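Local coordinates for GDSL-like Lipase/Acylhydrolase family protein (Neisseria meningitidis, PDB 4K7J), which probably removes O-acetyl groups from peptidoglycan as an esterase of the SGNH (GDSL-like) hydrolase family, at residues A[309-312]-A[313-317]. Numbering follows the deposited sequence.
Sequences QQMQ and RRVAR
Arg-314 folds back along its own helix and lays its guanidinium over the backbone of Gln-310 and Met-311. Its CG sits beside the backbone N (chi1 -73°), and a bend at chi3 (-63°) turns the head toward the preceding turn. One face of the guanidinium then lies over Met-311 CA, 3.5 Å from Arg-314 NH2, and over Gln-310 O, 3.6 Å from Arg-314 NH1, both offset toward the rim of the group. That carbonyl oxygen is bonded instead by the backbone, Arg-314 N to Gln-310 O at 3.1 Å. Arg-314 NH2 also forms a salt bridge with Glu-263 OE1 of helix 259-276, which probably helps hold the folded head and links the two helices. One residue on, Val-315 CG2 lies 3.4 Å from Met-311 O. More loosely, Val-315 CG2 meets Met-311 CG at 4.3 Å; Val-315 N bonds Met-311 O at 2.9 Å. Gln-312 reaches inward with its chain extended beyond CG, its buried amide bonded through OE1 to Ala-287 N and through NE2 to Tyr-247 O. The unbroken run of i+4 to i backbone hydrogen bonds belongs to helix 305-318, the crossover of the beta-alpha-beta unit joining parallel strands 281-286 and 322-325 in the SGNH hydrolase alpha/beta fold.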
loop_
_atom_site.group_PDB
_atom_site.type_symbol
_atom_site.label_atom_id
_atom_site.label_comp_id
_atom_site.label_asym_id
_atom_site.label_seq_id
_atom_site.Cartn_x
_atom_site.Cartn_y
_atom_site.Cartn_z
ATOM N N GLN A 309 -15.181 12.829 -1.678
ATOM C CA GLN A 309 -15.512 11.632 -2.451
ATOM C C GLN A 309 -15.773 11.956 -3.929
ATOM O O GLN A 309 -15.418 11.183 -4.827
ATOM C CB GLN A 309 -16.737 10.923 -1.860
ATOM C CG GLN A 309 -16.505 10.281 -0.495
ATOM C CD GLN A 309 -17.801 9.882 0.173
ATOM O OE1 GLN A 309 -18.808 10.588 0.074
ATOM N NE2 GLN A 309 -17.797 8.727 0.826
ATOM N N GLN A 310 -16.389 13.105 -4.177
ATOM C CA GLN A 310 -16.709 13.502 -5.551
ATOM C C GLN A 310 -15.456 13.930 -6.294
ATOM O O GLN A 310 -15.297 13.644 -7.480
ATOM C CB GLN A 310 -17.755 14.620 -5.572
ATOM C CG GLN A 310 -19.132 14.137 -5.187
ATOM C CD GLN A 310 -20.191 15.212 -5.313
ATOM O OE1 GLN A 310 -19.908 16.351 -5.699
ATOM N NE2 GLN A 310 -21.422 14.853 -4.979
ATOM N N MET A 311 -14.570 14.624 -5.590
ATOM C CA MET A 311 -13.297 15.002 -6.168
ATOM C C MET A 311 -12.548 13.752 -6.601
ATOM O O MET A 311 -11.988 13.709 -7.700
ATOM C CB MET A 311 -12.449 15.785 -5.169
ATOM C CG MET A 311 -11.041 16.033 -5.689
ATOM S SD MET A 311 -9.911 16.396 -4.353
ATOM C CE MET A 311 -9.727 14.747 -3.673
ATOM N N GLN A 312 -12.552 12.731 -5.743
ATOM C CA GLN A 312 -11.824 11.496 -6.041
ATOM C C GLN A 312 -12.284 10.859 -7.340
ATOM O O GLN A 312 -11.462 10.398 -8.140
ATOM C CB GLN A 312 -11.961 10.484 -4.905
ATOM C CG GLN A 312 -11.305 10.916 -3.608
ATOM C CD GLN A 312 -11.460 9.882 -2.508
ATOM O OE1 GLN A 312 -12.546 9.682 -1.991
ATOM N NE2 GLN A 312 -10.368 9.210 -2.161
ATOM N N ARG A 313 -13.597 10.814 -7.544
ATOM C CA ARG A 313 -14.128 10.257 -8.777
ATOM C C ARG A 313 -13.776 11.098 -10.010
ATOM O O ARG A 313 -13.410 10.552 -11.039
ATOM C CB ARG A 313 -15.640 10.014 -8.681
ATOM C CG ARG A 313 -16.168 9.256 -9.872
ATOM C CD ARG A 313 -17.674 9.333 -9.961
ATOM N NE ARG A 313 -18.321 8.445 -9.006
ATOM C CZ ARG A 313 -18.518 7.147 -9.211
ATOM N NH1 ARG A 313 -18.111 6.580 -10.338
ATOM N NH2 ARG A 313 -19.117 6.414 -8.285
ATOM N N ARG A 314 -13.855 12.421 -9.905
ATOM C CA ARG A 314 -13.417 13.287 -11.009
ATOM C C ARG A 314 -11.947 13.054 -11.370
ATOM O O ARG A 314 -11.583 13.010 -12.545
ATOM C CB ARG A 314 -13.600 14.764 -10.658
ATOM C CG ARG A 314 -15.027 15.258 -10.652
ATOM C CD ARG A 314 -15.071 16.796 -10.682
ATOM N NE ARG A 314 -14.464 17.433 -9.510
ATOM C CZ ARG A 314 -15.073 17.547 -8.337
ATOM N NH1 ARG A 314 -16.293 17.061 -8.177
ATOM N NH2 ARG A 314 -14.468 18.143 -7.324
ATOM N N VAL A 315 -11.101 12.906 -10.354
ATOM C CA VAL A 315 -9.678 12.633 -10.593
ATOM C C VAL A 315 -9.488 11.320 -11.346
ATOM O O VAL A 315 -8.713 11.249 -12.315
ATOM C CB VAL A 315 -8.870 12.592 -9.273
ATOM C CG1 VAL A 315 -7.474 12.010 -9.515
ATOM C CG2 VAL A 315 -8.782 13.985 -8.665
ATOM N N ALA A 316 -10.201 10.285 -10.898
ATOM C CA ALA A 316 -10.207 8.988 -11.587
ATOM C C ALA A 316 -10.536 9.109 -13.079
ATOM O O ALA A 316 -9.851 8.529 -13.939
ATOM C CB ALA A 316 -11.194 8.045 -10.913
ATOM N N ARG A 317 -11.592 9.856 -13.385
ATOM C CA ARG A 317 -12.056 9.970 -14.769
ATOM C C ARG A 317 -11.089 10.778 -15.602
ATOM O O ARG A 317 -10.730 10.383 -16.710
ATOM C CB ARG A 317 -13.449 10.610 -14.830
ATOM C CG ARG A 317 -13.981 10.698 -16.255
ATOM C CD ARG A 317 -15.439 11.124 -16.290
ATOM N NE ARG A 317 -15.895 11.368 -17.658
ATOM C CZ ARG A 317 -17.100 11.840 -17.960
ATOM N NH1 ARG A 317 -17.972 12.084 -16.989
ATOM N NH2 ARG A 317 -17.438 12.058 -19.226
#